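Long-range contacts in DNA translocase coupling protein (Clostridium perfringens, PDB 6O1W), which probably binds ATP and DNA as an FtsK/SpoIIIE-type motor and, as the coupling protein of plasmid pCW3, serves conjugative DNA transfer: residues K142-L153 / K227-E235; E198-L206 / L263-I272. One frame throughout, in Å; residues are numbered along the deposited sequence.

Contact 1 (K142-L153 / K227-E235)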
# COMPACT_ATOMS: atom_id res chain seq x y z
N LYS A 142 -3.63 -4.12 5.36
CA LYS A 142 -2.23 -3.69 5.16
C LYS A 142 -1.27 -4.90 5.23
O LYS A 142 -0.34 -5.01 4.43
CB LYS A 142 -1.83 -2.62 6.21
CG LYS A 142 -0.56 -2.98 7.00
CD LYS A 142 -0.35 -2.21 8.24
CE LYS A 142 0.49 -3.01 9.18
NZ LYS A 142 -0.31 -4.08 9.85
N SER A 143 -1.49 -5.79 6.23
CA SER A 143 -0.66 -6.96 6.50
C SER A 143 -0.93 -8.11 5.53
O SER A 143 0.02 -8.82 5.16
CB SER A 143 -0.82 -7.40 7.95
OG SER A 143 0.13 -6.69 8.73
N VAL A 144 -2.20 -8.27 5.12
CA VAL A 144 -2.69 -9.26 4.14
C VAL A 144 -1.94 -9.09 2.79
O VAL A 144 -1.49 -10.09 2.22
CB VAL A 144 -4.24 -9.18 4.01
CG1 VAL A 144 -4.74 -9.76 2.70
CG2 VAL A 144 -4.92 -9.87 5.19
N ILE A 145 -1.74 -7.84 2.34
CA ILE A 145 -1.01 -7.48 1.11
C ILE A 145 0.41 -8.03 1.16
O ILE A 145 0.86 -8.61 0.18
CB ILE A 145 -0.97 -5.93 0.89
CG1 ILE A 145 -2.37 -5.38 0.59
CG2 ILE A 145 0.02 -5.55 -0.24
CD1 ILE A 145 -2.44 -3.85 0.70
N LEU A 146 1.12 -7.81 2.28
CA LEU A 146 2.49 -8.28 2.47
C LEU A 146 2.60 -9.80 2.36
O LEU A 146 3.55 -10.27 1.76
CB LEU A 146 3.02 -7.80 3.83
CG LEU A 146 3.09 -6.27 4.02
CD1 LEU A 146 3.70 -5.92 5.35
CD2 LEU A 146 3.88 -5.60 2.88
N ARG A 147 1.63 -10.55 2.94
CA ARG A 147 1.61 -12.03 2.90
C ARG A 147 1.29 -12.54 1.49
O ARG A 147 1.79 -13.60 1.10
CB ARG A 147 0.65 -12.61 3.94
CG ARG A 147 1.13 -12.37 5.38
CD ARG A 147 0.17 -12.95 6.39
NE ARG A 147 0.52 -12.53 7.75
CZ ARG A 147 -0.09 -11.55 8.41
NH1 ARG A 147 -1.11 -10.90 7.87
NH2 ARG A 147 0.30 -11.23 9.64
N CYS A 148 0.49 -11.77 0.72
CA CYS A 148 0.16 -12.04 -0.69
C CYS A 148 1.42 -11.88 -1.56
O CYS A 148 1.66 -12.70 -2.44
CB CYS A 148 -0.94 -11.08 -1.16
SG CYS A 148 -1.57 -11.46 -2.80
N ILE A 149 2.20 -10.82 -1.34
CA ILE A 149 3.48 -10.57 -2.03
C ILE A 149 4.45 -11.71 -1.68
O ILE A 149 5.09 -12.24 -2.58
CB ILE A 149 4.07 -9.19 -1.61
CG1 ILE A 149 3.19 -8.03 -2.18
CG2 ILE A 149 5.57 -9.07 -2.07
CD1 ILE A 149 3.43 -6.72 -1.54
N LEU A 150 4.54 -12.08 -0.38
CA LEU A 150 5.40 -13.15 0.12
C LEU A 150 5.11 -14.46 -0.59
O LEU A 150 6.04 -15.12 -1.04
CB LEU A 150 5.21 -13.29 1.65
CG LEU A 150 5.89 -14.48 2.35
CD1 LEU A 150 7.46 -14.43 2.16
CD2 LEU A 150 5.51 -14.50 3.84
N TRP A 151 3.82 -14.84 -0.68
CA TRP A 151 3.34 -16.06 -1.34
C TRP A 151 3.80 -16.13 -2.81
O TRP A 151 4.35 -17.14 -3.24
CB TRP A 151 1.80 -16.11 -1.25
CG TRP A 151 1.24 -17.28 -1.99
CD1 TRP A 151 0.55 -17.25 -3.17
CD2 TRP A 151 1.46 -18.68 -1.70
NE1 TRP A 151 0.23 -18.53 -3.57
CE2 TRP A 151 0.79 -19.43 -2.69
CE3 TRP A 151 2.11 -19.36 -0.65
CZ2 TRP A 151 0.75 -20.83 -2.68
CZ3 TRP A 151 2.09 -20.75 -0.64
CH2 TRP A 151 1.42 -21.47 -1.66
N GLN A 152 3.64 -15.02 -3.54
CA GLN A 152 4.05 -14.89 -4.93
C GLN A 152 5.54 -15.14 -5.11
O GLN A 152 5.92 -15.96 -5.94
CB GLN A 152 3.64 -13.51 -5.49
CG GLN A 152 2.12 -13.37 -5.61
CD GLN A 152 1.65 -12.02 -6.08
OE1 GLN A 152 0.98 -11.26 -5.38
NE2 GLN A 152 1.98 -11.69 -7.28
N LEU A 153 6.37 -14.51 -4.25
CA LEU A 153 7.81 -14.69 -4.28
C LEU A 153 8.25 -16.08 -3.84
O LEU A 153 9.19 -16.61 -4.43
CB LEU A 153 8.53 -13.60 -3.48
CG LEU A 153 8.31 -12.20 -4.04
CD1 LEU A 153 8.85 -11.14 -3.10
CD2 LEU A 153 8.86 -12.09 -5.49
N LYS A 227 19.79 -16.59 -4.96
CA LYS A 227 18.34 -16.53 -4.95
C LYS A 227 17.87 -15.20 -4.38
O LYS A 227 18.52 -14.64 -3.49
CB LYS A 227 17.79 -17.66 -4.07
CG LYS A 227 18.10 -19.08 -4.59
CD LYS A 227 17.27 -20.11 -3.82
CE LYS A 227 17.56 -21.53 -4.23
NZ LYS A 227 16.93 -21.89 -5.53
N ARG A 228 16.70 -14.73 -4.86
CA ARG A 228 16.04 -13.55 -4.29
C ARG A 228 15.76 -13.82 -2.80
O ARG A 228 15.31 -14.92 -2.45
CB ARG A 228 14.70 -13.26 -5.02
CG ARG A 228 13.98 -12.02 -4.46
CD ARG A 228 12.81 -11.53 -5.31
NE ARG A 228 13.21 -11.38 -6.70
CZ ARG A 228 13.89 -10.35 -7.20
NH1 ARG A 228 14.21 -9.32 -6.43
NH2 ARG A 228 14.26 -10.36 -8.47
N ILE A 229 16.04 -12.85 -1.94
CA ILE A 229 15.73 -12.91 -0.52
C ILE A 229 14.60 -11.90 -0.22
O ILE A 229 14.75 -10.71 -0.52
CB ILE A 229 16.98 -12.63 0.38
CG1 ILE A 229 18.05 -13.75 0.21
CG2 ILE A 229 16.54 -12.51 1.84
CD1 ILE A 229 19.47 -13.38 0.73
N ILE A 230 13.48 -12.36 0.38
CA ILE A 230 12.40 -11.46 0.79
C ILE A 230 12.37 -11.37 2.31
O ILE A 230 12.43 -12.38 3.01
CB ILE A 230 11.02 -11.78 0.14
CG1 ILE A 230 9.95 -10.71 0.59
CG2 ILE A 230 10.58 -13.24 0.36
CD1 ILE A 230 8.50 -11.00 0.31
N VAL A 231 12.36 -10.15 2.82
CA VAL A 231 12.37 -9.87 4.25
C VAL A 231 11.05 -9.16 4.57
O VAL A 231 10.81 -8.06 4.09
CB VAL A 231 13.59 -9.01 4.67
CG1 VAL A 231 13.67 -8.87 6.19
CG2 VAL A 231 14.89 -9.57 4.10
N VAL A 232 10.21 -9.80 5.36
CA VAL A 232 8.90 -9.25 5.69
C VAL A 232 8.96 -8.76 7.11
O VAL A 232 9.24 -9.54 8.01
CB VAL A 232 7.74 -10.26 5.46
CG1 VAL A 232 6.37 -9.59 5.69
CG2 VAL A 232 7.80 -10.87 4.07
N ILE A 233 8.73 -7.47 7.30
CA ILE A 233 8.74 -6.87 8.63
C ILE A 233 7.28 -6.54 8.88
O ILE A 233 6.73 -5.63 8.26
CB ILE A 233 9.69 -5.63 8.66
CG1 ILE A 233 11.17 -6.06 8.37
CG2 ILE A 233 9.55 -4.83 9.95
CD1 ILE A 233 12.12 -4.92 7.99
N ASP A 234 6.65 -7.30 9.77
CA ASP A 234 5.23 -7.12 10.11
C ASP A 234 4.95 -5.74 10.68
O ASP A 234 3.93 -5.15 10.33
CB ASP A 234 4.76 -8.20 11.11
CG ASP A 234 3.26 -8.13 11.36
OD1 ASP A 234 2.48 -8.55 10.46
OD2 ASP A 234 2.86 -7.64 12.45
N GLU A 235 5.86 -5.21 11.52
CA GLU A 235 5.62 -3.89 12.10
C GLU A 235 6.92 -3.17 12.26
O GLU A 235 7.76 -3.57 13.08
CB GLU A 235 4.81 -4.01 13.42
CG GLU A 235 4.56 -2.69 14.16
CD GLU A 235 4.03 -1.57 13.27
OE1 GLU A 235 2.89 -1.69 12.77
OE2 GLU A 235 4.79 -0.61 13.03
O HOH W 1 -0.09 -7.98 11.19

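Contact 2 (E198-L206 / L263-I272)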
# COMPACT_ATOMS: atom_id res chain seq x y z
N GLU A 198 25.43 -10.34 3.49
CA GLU A 198 25.04 -11.06 2.27
C GLU A 198 24.90 -10.05 1.11
O GLU A 198 25.30 -10.34 -0.01
CB GLU A 198 23.75 -11.88 2.46
CG GLU A 198 23.24 -12.57 1.19
CD GLU A 198 24.09 -13.70 0.62
OE1 GLU A 198 24.85 -14.32 1.40
OE2 GLU A 198 23.98 -13.99 -0.59
N ASN A 199 24.37 -8.86 1.40
CA ASN A 199 24.25 -7.78 0.43
C ASN A 199 25.65 -7.35 -0.04
O ASN A 199 25.88 -7.23 -1.24
CB ASN A 199 23.50 -6.58 1.02
CG ASN A 199 23.21 -5.57 -0.06
OD1 ASN A 199 22.43 -5.81 -0.96
ND2 ASN A 199 23.86 -4.45 -0.05
N ALA A 200 26.59 -7.16 0.91
CA ALA A 200 27.99 -6.75 0.61
C ALA A 200 28.68 -7.79 -0.28
O ALA A 200 29.30 -7.40 -1.25
CB ALA A 200 28.78 -6.48 1.90
N LYS A 201 28.48 -9.09 -0.02
CA LYS A 201 29.03 -10.20 -0.83
C LYS A 201 28.47 -10.21 -2.27
O LYS A 201 29.22 -10.43 -3.22
CB LYS A 201 28.82 -11.55 -0.15
CG LYS A 201 29.63 -11.70 1.15
CD LYS A 201 29.17 -12.88 2.03
CE LYS A 201 29.94 -14.14 1.77
NZ LYS A 201 29.36 -15.30 2.48
N ARG A 202 27.17 -9.88 -2.41
CA ARG A 202 26.48 -9.81 -3.70
C ARG A 202 26.95 -8.62 -4.51
O ARG A 202 27.22 -8.78 -5.70
CB ARG A 202 24.97 -9.79 -3.51
CG ARG A 202 24.43 -11.14 -3.05
CD ARG A 202 22.91 -11.18 -2.99
NE ARG A 202 22.49 -12.51 -2.54
CZ ARG A 202 21.30 -13.05 -2.76
NH1 ARG A 202 20.36 -12.37 -3.41
NH2 ARG A 202 21.03 -14.26 -2.32
N LEU A 203 27.15 -7.44 -3.87
CA LEU A 203 27.66 -6.25 -4.55
C LEU A 203 29.07 -6.53 -5.09
O LEU A 203 29.40 -6.10 -6.19
CB LEU A 203 27.74 -5.03 -3.61
CG LEU A 203 26.45 -4.33 -3.21
CD1 LEU A 203 26.76 -3.23 -2.19
CD2 LEU A 203 25.78 -3.69 -4.40
N LYS A 204 29.88 -7.28 -4.32
CA LYS A 204 31.26 -7.65 -4.66
C LYS A 204 31.23 -8.56 -5.92
O LYS A 204 31.98 -8.31 -6.86
CB LYS A 204 31.88 -8.38 -3.44
CG LYS A 204 33.35 -8.69 -3.51
CD LYS A 204 33.83 -9.37 -2.19
CE LYS A 204 35.31 -9.72 -2.21
NZ LYS A 204 35.61 -10.78 -3.24
N LEU A 205 30.30 -9.53 -5.96
CA LEU A 205 30.13 -10.43 -7.10
C LEU A 205 29.71 -9.68 -8.38
O LEU A 205 30.24 -9.94 -9.45
CB LEU A 205 29.13 -11.56 -6.77
CG LEU A 205 29.60 -12.62 -5.76
CD1 LEU A 205 28.43 -13.53 -5.35
CD2 LEU A 205 30.78 -13.47 -6.33
N LEU A 206 28.82 -8.67 -8.23
CA LEU A 206 28.38 -7.82 -9.35
C LEU A 206 29.51 -6.96 -9.90
O LEU A 206 29.68 -6.93 -11.12
CB LEU A 206 27.18 -6.94 -8.94
CG LEU A 206 25.94 -7.72 -8.47
CD1 LEU A 206 24.81 -6.77 -8.09
CD2 LEU A 206 25.46 -8.70 -9.54
N LEU A 263 20.80 -1.65 4.03
CA LEU A 263 20.13 -2.62 3.18
C LEU A 263 19.22 -1.92 2.18
O LEU A 263 19.36 -2.16 0.99
CB LEU A 263 19.28 -3.58 4.00
CG LEU A 263 19.75 -5.00 4.20
CD1 LEU A 263 18.62 -5.81 4.85
CD2 LEU A 263 20.20 -5.65 2.88
N ALA A 264 18.34 -1.03 2.66
CA ALA A 264 17.39 -0.32 1.81
C ALA A 264 18.08 0.51 0.69
O ALA A 264 17.67 0.48 -0.47
CB ALA A 264 16.50 0.57 2.66
N ARG A 265 19.13 1.20 1.05
CA ARG A 265 19.87 2.08 0.14
C ARG A 265 20.69 1.30 -0.89
O ARG A 265 20.70 1.70 -2.05
CB ARG A 265 20.76 3.04 0.99
CG ARG A 265 21.74 3.94 0.23
CD ARG A 265 22.50 4.86 1.17
NE ARG A 265 23.26 4.12 2.19
CZ ARG A 265 24.52 3.71 2.05
NH1 ARG A 265 25.20 3.99 0.94
NH2 ARG A 265 25.11 3.03 3.02
N LEU A 266 21.34 0.20 -0.49
CA LEU A 266 22.27 -0.54 -1.35
C LEU A 266 21.79 -1.84 -2.00
O LEU A 266 22.57 -2.40 -2.79
CB LEU A 266 23.57 -0.85 -0.58
CG LEU A 266 24.41 0.34 -0.05
CD1 LEU A 266 25.66 -0.18 0.68
CD2 LEU A 266 24.86 1.25 -1.20
N SER A 267 20.58 -2.35 -1.68
CA SER A 267 20.18 -3.68 -2.20
C SER A 267 19.31 -3.69 -3.50
O SER A 267 18.68 -4.73 -3.82
CB SER A 267 19.47 -4.49 -1.12
OG SER A 267 18.28 -3.79 -0.80
N ARG A 268 19.37 -2.61 -4.26
CA ARG A 268 18.66 -2.42 -5.53
C ARG A 268 18.88 -3.56 -6.53
O ARG A 268 17.92 -4.11 -7.05
CB ARG A 268 19.13 -1.10 -6.18
CG ARG A 268 19.61 -0.02 -5.22
CD ARG A 268 18.61 1.11 -5.22
NE ARG A 268 17.95 1.21 -3.93
CZ ARG A 268 16.67 1.53 -3.75
NH1 ARG A 268 15.88 1.77 -4.79
NH2 ARG A 268 16.17 1.61 -2.53
N ALA A 269 20.15 -3.92 -6.79
CA ALA A 269 20.60 -4.90 -7.78
C ALA A 269 20.86 -6.30 -7.25
O ALA A 269 21.04 -7.23 -8.05
CB ALA A 269 21.86 -4.37 -8.46
N THR A 270 20.92 -6.46 -5.93
CA THR A 270 21.31 -7.72 -5.26
C THR A 270 20.16 -8.72 -4.98
O THR A 270 20.42 -9.84 -4.53
CB THR A 270 22.07 -7.40 -3.99
OG1 THR A 270 21.20 -6.70 -3.13
CG2 THR A 270 23.35 -6.57 -4.24
N GLY A 271 18.92 -8.34 -5.26
CA GLY A 271 17.81 -9.26 -5.06
C GLY A 271 17.51 -9.53 -3.59
O GLY A 271 17.14 -10.64 -3.24
N ILE A 272 17.66 -8.52 -2.74
CA ILE A 272 17.26 -8.58 -1.34
C ILE A 272 16.17 -7.50 -1.19
O ILE A 272 16.46 -6.30 -1.30
CB ILE A 272 18.42 -8.41 -0.32
CG1 ILE A 272 19.61 -9.37 -0.64
CG2 ILE A 272 17.90 -8.54 1.13
CD1 ILE A 272 20.78 -9.35 0.27

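Contact 1 (K142-L153 / K227-E235)
A buried helix-on-sheet contact of the P-loop NTPase fold joins helix 142-155, into which Lys142 and Ser143 of the Walker A loop lead, to the inner parallel strand 229-233, where Leu146, Leu150 and Leu153 meet Ile230 and Val232. The segment axes approach to 9.8 Å and run nearly antiparallel at 165°, the geometry of a helix laid back along a parallel strand.

Ile230 carries most of the apolar contact. Its CG1 stands anti to the backbone N (chi1 -177°), which sends CD1 up to the helix, 3.8 Å from Leu150 CA. Leu153 CD1 presses on Ile230 CD1 at 3.4 Å, closer than ordinary van der Waals contact. The two branches of Ile230 are shared out, for CG2 receives Leu150 CD1 at 3.8 Å, and that same methyl reaches Val232 CG2. At the far end Leu153 CD2 rests on Arg228 CD, while the guanidinium of Arg228 turns to Glu109 and Asn273.

Polar groups take over where the strand ends, beside Lys142, which binds ATP in another structure of this protein, and Ser143, a predicted ATP-site residue. Lys142 NZ donates to Ser143 OG at 2.9 Å, holding the lysine end near the carboxylate of Asp234, whose negative charge may favour it there. Arg147 NH2 forms a salt bridge with Asp234 OD1 at 3.6 Å, but the oxygen lies well out of the guanidinium plane, so charge alone acts; Arg147 NH2 also donates to Glu170 O. One water joins the two segments, accepting from Ser143 OG at 2.8 Å and donating to Asp234 OD1 at 2.7 Å.

Contact 2 (E198-L206 / L263-I272)
Thr270 is wedged against helix 185-209 between Asn199, Arg202 and Leu203, and this is the tight, buried part of the contact. The nearest CA atoms, those of Arg202 and Thr270, are 5.8 Å apart.

Two bonds cross the interface. Thr270 OG1 donates to Asn199 OD1 at 2.6 Å, arriving almost head-on to the amide carbonyl (166°). Asn199 extends with CG anti to its backbone N (chi1 -171°), and the two side chains cross at about a right angle; its ND2 faces Leu266 CB. Arg202 NH1 donates to Thr270 O at 2.8 Å, with the acceptor exactly in the guanidinium plane and an N-H...O angle of 164°. The group's rotation is further fixed from within the helix, where Arg202 NE makes a salt bridge to Glu198 OE2, on its anti lone pair, at 2.9 Å, and from the loop before strand 229-233, where NH2 donates to Lys227 O. Thr270 CG2 packs 3.7 Å from Arg202 CB and also against Leu203 CD2, and Ile272 CD1 packs over the backbone N of Asn199.

On the partly exposed side, with Leu203, Leu266 and Ala269, no hydrogen bond crosses between the segments: Leu203 CD1 is 4.3 Å from Leu266 CB, and the buried Leu206 touches Ala269 CB through CD1 at 3.8 Å.

On the second segment, Ser267 OG donates to Leu263 O, which also accepts from Ser267 N, as helix 247-266 ends. Gly271, with positive phi, then leads into strand 272-278. The whole is a helix-turn-strand connection of the alpha/beta P-loop NTPase fold, anchored to a neighbouring helix by one side chain to side chain and one side chain to main chain hydrogen bond.

Following the chain, helix 142-155 comes first, then helix 185-209, then strand 229-233, and last the end of helix 247-266 leading into strand 272-278. The segments therefore alternate: contact 1 closes the loop from 142-153 to 227-235, and contact 2, which starts inside it, closes from 198-206 to 263-272, so the two cross without nesting. Their centres are 19 Å apart, yet they join directly, since Ile229 N lies 2.8 Å from Gly271 O, a probable hydrogen bond where the parallel strands 229-233 and 272-278 begin side by side. Ile229 also touches helix 185-209. Strand 229-233 thus stands between the two helices, with Ile230 directed to one and Ile229 to the other.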